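Local atomic coordinates of sulfoquinovosidase (Escherichia coli, PDB entry 5AEG), a protein that hydrolyses sulfoquinovosyl diacylglycerides and simple sulfoquinovosides such as sulfoquinovosyl glycerol, releasing sulfoquinovose for use as a source of carbon and sulfur. Residues 32-46 with 58-70. Numbering follows the deposited sequence.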
loop_
_atom_site.group_PDB
_atom_site.type_symbol
_atom_site.label_atom_id
_atom_site.label_comp_id
_atom_site.label_asym_id
_atom_site.label_seq_id
_atom_site.Cartn_x
_atom_site.Cartn_y
_atom_site.Cartn_z
ATOM N N HIS A 32 19.284 -16.337 23.994
ATOM C CA HIS A 32 18.437 -16.539 25.182
ATOM C C HIS A 32 19.323 -16.972 26.327
ATOM O O HIS A 32 20.091 -17.916 26.169
ATOM C CB HIS A 32 17.454 -17.679 24.958
ATOM C CG HIS A 32 16.650 -18.029 26.169
ATOM N ND1 HIS A 32 15.479 -17.374 26.502
ATOM C CD2 HIS A 32 16.820 -18.976 27.123
ATOM C CE1 HIS A 32 14.975 -17.880 27.616
ATOM N NE2 HIS A 32 15.762 -18.861 28.008
ATOM N N SER A 33 19.202 -16.338 27.464
ATOM C CA SER A 33 19.653 -16.959 28.703
ATOM C C SER A 33 18.626 -16.663 29.761
ATOM O O SER A 33 17.654 -15.874 29.520
ATOM C CB SER A 33 20.979 -16.351 29.120
ATOM O OG SER A 33 20.791 -14.966 29.379
ATOM N N LYS A 34 18.831 -17.273 30.931
ATOM C CA LYS A 34 17.982 -17.024 32.109
ATOM C C LYS A 34 17.970 -15.575 32.401
ATOM O O LYS A 34 16.932 -15.019 32.646
ATOM C CB LYS A 34 18.455 -17.787 33.364
ATOM C CG LYS A 34 17.557 -18.949 33.774
ATOM C CD LYS A 34 17.335 -18.979 35.299
ATOM C CE LYS A 34 16.768 -20.312 35.800
ATOM N NZ LYS A 34 15.464 -20.256 36.541
ATOM N N ASP A 35 19.108 -14.918 32.253
ATOM C CA ASP A 35 19.244 -13.448 32.506
ATOM C C ASP A 35 18.779 -12.539 31.395
ATOM O O ASP A 35 18.430 -11.390 31.682
ATOM C CB ASP A 35 20.716 -13.076 32.726
ATOM C CG ASP A 35 21.384 -13.985 33.726
ATOM O OD1 ASP A 35 21.220 -13.709 34.939
ATOM O OD2 ASP A 35 22.004 -14.998 33.290
ATOM N N ASN A 36 18.829 -13.025 30.149
ATOM C CA ASN A 36 18.366 -12.257 28.965
ATOM C C ASN A 36 17.480 -13.094 28.087
ATOM O O ASN A 36 17.901 -13.647 27.092
ATOM C CB ASN A 36 19.555 -11.600 28.254
ATOM C CG ASN A 36 20.037 -10.343 29.022
ATOM O OD1 ASN A 36 19.232 -9.530 29.490
ATOM N ND2 ASN A 36 21.336 -10.216 29.203
ATOM N N PRO A 37 16.234 -13.310 28.529
ATOM C CA PRO A 37 15.346 -14.178 27.769
ATOM C C PRO A 37 14.954 -13.538 26.409
ATOM O O PRO A 37 15.049 -12.303 26.231
ATOM C CB PRO A 37 14.094 -14.306 28.691
ATOM C CG PRO A 37 14.164 -13.153 29.596
ATOM C CD PRO A 37 15.587 -12.723 29.702
ATOM N N CYS A 38 14.498 -14.373 25.512
ATOM C CA CYS A 38 14.061 -13.978 24.228
ATOM C C CYS A 38 12.561 -14.024 24.173
ATOM O O CYS A 38 11.971 -13.490 23.200
ATOM C CB CYS A 38 14.632 -14.888 23.165
ATOM S SG CYS A 38 14.006 -16.558 22.957
ATOM N N LEU A 39 11.911 -14.602 25.206
ATOM C CA LEU A 39 10.443 -14.823 25.110
ATOM C C LEU A 39 9.685 -14.510 26.350
ATOM O O LEU A 39 10.125 -14.849 27.456
ATOM C CB LEU A 39 10.143 -16.198 24.611
ATOM C CG LEU A 39 8.730 -16.718 24.534
ATOM C CD1 LEU A 39 7.907 -16.022 23.428
ATOM C CD2 LEU A 39 8.701 -18.185 24.251
ATOM N N TRP A 40 8.603 -13.704 26.178
ATOM C CA TRP A 40 7.632 -13.432 27.209
ATOM C C TRP A 40 6.253 -13.820 26.669
ATOM O O TRP A 40 5.963 -13.678 25.476
ATOM C CB TRP A 40 7.581 -11.927 27.617
ATOM C CG TRP A 40 8.737 -11.292 28.267
ATOM C CD1 TRP A 40 8.772 -10.826 29.505
ATOM C CD2 TRP A 40 10.020 -11.002 27.685
ATOM N NE1 TRP A 40 9.970 -10.227 29.776
ATOM C CE2 TRP A 40 10.787 -10.366 28.681
ATOM C CE3 TRP A 40 10.595 -11.249 26.438
ATOM C CZ2 TRP A 40 12.104 -9.943 28.479
ATOM C CZ3 TRP A 40 11.898 -10.840 26.204
ATOM C CH2 TRP A 40 12.635 -10.153 27.210
ATOM N N ILE A 41 5.395 -14.376 27.532
ATOM C CA ILE A 41 4.014 -14.614 27.210
ATOM C C ILE A 41 3.104 -14.034 28.312
ATOM O O ILE A 41 3.521 -13.739 29.410
ATOM C CB ILE A 41 3.696 -16.085 26.920
ATOM C CG1 ILE A 41 3.762 -16.978 28.192
ATOM C CG2 ILE A 41 4.721 -16.635 25.949
ATOM C CD1 ILE A 41 3.178 -18.385 27.966
ATOM N N GLY A 42 1.834 -13.943 28.006
ATOM C CA GLY A 42 0.913 -13.412 28.978
ATOM C C GLY A 42 -0.462 -13.268 28.395
ATOM O O GLY A 42 -0.859 -14.000 27.524
ATOM N N SER A 43 -1.176 -12.264 28.855
ATOM C CA SER A 43 -2.509 -12.084 28.390
ATOM C C SER A 43 -2.969 -10.632 28.502
ATOM O O SER A 43 -2.456 -9.824 29.267
ATOM C CB SER A 43 -3.537 -12.956 29.142
ATOM O OG SER A 43 -3.603 -12.489 30.497
ATOM N N GLY A 44 -3.950 -10.325 27.663
ATOM C CA GLY A 44 -4.512 -8.966 27.683
ATOM C C GLY A 44 -5.897 -8.965 27.128
ATOM O O GLY A 44 -6.344 -9.957 26.516
ATOM N N ILE A 45 -6.573 -7.805 27.255
ATOM C CA ILE A 45 -7.869 -7.632 26.600
ATOM C C ILE A 45 -7.783 -6.416 25.674
ATOM O O ILE A 45 -7.432 -5.324 26.141
ATOM C CB ILE A 45 -9.014 -7.417 27.607
ATOM C CG1 ILE A 45 -9.153 -8.617 28.576
ATOM C CG2 ILE A 45 -10.343 -7.190 26.835
ATOM C CD1 ILE A 45 -9.799 -8.180 29.914
ATOM N N ALA A 46 -8.071 -6.608 24.402
ATOM C CA ALA A 46 -8.043 -5.475 23.456
ATOM C C ALA A 46 -9.044 -4.351 23.811
ATOM O O ALA A 46 -10.190 -4.631 24.059
ATOM C CB ALA A 46 -8.315 -5.980 22.066
ATOM N N LYS A 58 -5.621 -0.113 21.992
ATOM C CA LYS A 58 -4.559 -0.303 22.987
ATOM C C LYS A 58 -4.811 -1.529 23.873
ATOM O O LYS A 58 -5.915 -2.020 23.914
ATOM C CB LYS A 58 -4.457 0.923 23.858
ATOM C CG LYS A 58 -5.681 1.116 24.723
ATOM C CD LYS A 58 -5.287 1.797 26.039
ATOM C CE LYS A 58 -4.723 3.190 25.836
ATOM N NZ LYS A 58 -5.760 4.031 25.178
ATOM N N ASP A 59 -3.797 -1.983 24.605
ATOM C CA ASP A 59 -4.019 -3.166 25.470
ATOM C C ASP A 59 -4.547 -2.806 26.885
ATOM O O ASP A 59 -4.176 -1.778 27.430
ATOM C CB ASP A 59 -2.712 -3.921 25.633
ATOM C CG ASP A 59 -2.931 -5.400 25.864
ATOM O OD1 ASP A 59 -4.108 -5.871 25.979
ATOM O OD2 ASP A 59 -1.889 -6.061 25.876
ATOM N N LYS A 60 -5.401 -3.647 27.458
ATOM C CA LYS A 60 -5.522 -3.769 28.901
ATOM C C LYS A 60 -4.663 -4.984 29.309
ATOM O O LYS A 60 -5.166 -6.076 29.317
ATOM C CB LYS A 60 -6.961 -4.022 29.355
ATOM C CG LYS A 60 -7.985 -3.078 28.770
ATOM C CD LYS A 60 -9.391 -3.422 29.266
ATOM C CE LYS A 60 -9.683 -2.778 30.614
ATOM N NZ LYS A 60 -10.004 -1.330 30.425
ATOM N N LEU A 61 -3.388 -4.746 29.587
ATOM C CA LEU A 61 -2.456 -5.820 29.853
ATOM C C LEU A 61 -2.780 -6.530 31.197
ATOM O O LEU A 61 -2.911 -5.875 32.203
ATOM C CB LEU A 61 -1.060 -5.280 29.936
ATOM C CG LEU A 61 0.005 -6.376 30.133
ATOM C CD1 LEU A 61 0.090 -7.410 29.021
ATOM C CD2 LEU A 61 1.297 -5.721 30.379
ATOM N N GLN A 62 -2.957 -7.831 31.187
ATOM C CA GLN A 62 -3.232 -8.578 32.432
ATOM C C GLN A 62 -1.929 -9.155 32.990
ATOM O O GLN A 62 -1.581 -8.888 34.139
ATOM C CB GLN A 62 -4.253 -9.631 32.202
ATOM C CG GLN A 62 -5.632 -9.053 31.882
ATOM C CD GLN A 62 -6.651 -10.087 31.350
ATOM O OE1 GLN A 62 -7.839 -9.823 31.424
ATOM N NE2 GLN A 62 -6.199 -11.258 30.803
ATOM N N GLU A 63 -1.194 -9.884 32.134
ATOM C CA GLU A 63 0.095 -10.407 32.503
ATOM C C GLU A 63 1.140 -10.357 31.403
ATOM O O GLU A 63 0.826 -10.493 30.223
ATOM C CB GLU A 63 -0.068 -11.877 32.952
ATOM C CG GLU A 63 -0.806 -12.003 34.315
ATOM C CD GLU A 63 -0.774 -13.460 34.836
ATOM O OE1 GLU A 63 -1.453 -14.292 34.275
ATOM O OE2 GLU A 63 -0.022 -13.745 35.778
ATOM N N LYS A 64 2.395 -10.255 31.836
ATOM C CA LYS A 64 3.509 -10.373 30.933
ATOM C C LYS A 64 4.636 -11.087 31.751
ATOM O O LYS A 64 5.139 -10.531 32.741
ATOM C CB LYS A 64 3.957 -8.951 30.475
ATOM C CG LYS A 64 5.180 -8.980 29.630
ATOM C CD LYS A 64 5.666 -7.607 29.275
ATOM C CE LYS A 64 6.518 -7.725 28.020
ATOM N NZ LYS A 64 7.428 -6.594 27.899
ATOM N N ILE A 65 5.014 -12.271 31.312
ATOM C CA ILE A 65 5.902 -13.155 32.110
ATOM C C ILE A 65 7.026 -13.666 31.247
ATOM O O ILE A 65 6.771 -14.208 30.172
ATOM C CB ILE A 65 5.128 -14.411 32.591
ATOM C CG1 ILE A 65 3.895 -13.988 33.346
ATOM C CG2 ILE A 65 6.021 -15.227 33.511
ATOM C CD1 ILE A 65 2.803 -15.012 33.394
ATOM N N ALA A 66 8.242 -13.511 31.729
ATOM C CA ALA A 66 9.441 -13.897 31.034
ATOM C C ALA A 66 9.627 -15.383 31.216
ATOM O O ALA A 66 9.562 -15.871 32.376
ATOM C CB ALA A 66 10.633 -13.135 31.628
ATOM N N LEU A 67 9.745 -16.104 30.104
ATOM C CA LEU A 67 9.987 -17.537 30.095
ATOM C C LEU A 67 11.496 -17.742 30.083
ATOM O O LEU A 67 12.125 -17.944 29.066
ATOM C CB LEU A 67 9.256 -18.264 29.000
ATOM C CG LEU A 67 7.774 -18.019 28.924
ATOM C CD1 LEU A 67 7.191 -18.962 27.883
ATOM C CD2 LEU A 67 7.052 -18.225 30.238
ATOM N N THR A 68 12.040 -17.701 31.299
ATOM C CA THR A 68 13.473 -17.708 31.497
ATOM C C THR A 68 14.096 -19.117 31.293
ATOM O O THR A 68 15.286 -19.249 30.910
ATOM C CB THR A 68 13.792 -17.251 32.892
ATOM O OG1 THR A 68 13.072 -18.072 33.818
ATOM C CG2 THR A 68 13.410 -15.766 33.106
ATOM N N ASP A 69 13.307 -20.166 31.491
ATOM C CA ASP A 69 13.860 -21.531 31.447
ATOM C C ASP A 69 13.605 -22.179 30.127
ATOM O O ASP A 69 12.506 -22.072 29.549
ATOM C CB ASP A 69 13.199 -22.428 32.523
ATOM C CG ASP A 69 13.269 -21.849 33.913
ATOM O OD1 ASP A 69 14.125 -20.966 34.159
ATOM O OD2 ASP A 69 12.417 -22.218 34.762
ATOM N N ALA A 70 14.612 -22.877 29.594
ATOM C CA ALA A 70 14.451 -23.577 28.341
ATOM C C ALA A 70 15.076 -24.981 28.386
ATOM O O ALA A 70 16.200 -25.116 28.826
ATOM C CB ALA A 70 15.114 -22.800 27.228
HETATM O O HOH W 1 -2.326 -14.438 31.859
#
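Ile-41 and Ile-65 form a hydrogen-bonded pair between antiparallel strands 39-46 and 58-66, whose register slips by one at a classic beta bulge, where Gln-62 N and Glu-63 N both donate to Ser-43 O. The small hydroxyl of Ser-43 suits this spot: Gln-62 NE2 donates to Ser-43 OG in the plane of its own amide (2.9 Å), and a water links that OG to Glu-63 OE1. On the other face of the hairpin, the Trp-40 indole lies between Lys-64, whose extended chain carries NZ over the five-membered ring in a cation-pi contact (4.8 Å to its centroid), and Ala-66, short enough for CB to rest against the opposite face (3.8 Å to the same centroid). Farther along, Lys-34 NZ meets Asp-69 OD1 on its syn side (2.8 Å), while Thr-68 OG1 donates to that oxygen from above the carboxylate plane. An asparagine in place of Asp-69 would probably leave the Lys-34 ammonium without its countercharge. Leu-67 packs CD1 against Ile-41 CG2 (3.9 Å), and strand 89-97 meets both residues through Ile-89. Within the N-terminal mutarotase-like beta domain, strand 116-122 flanks 39-46 and strand 79-85 flanks 58-70.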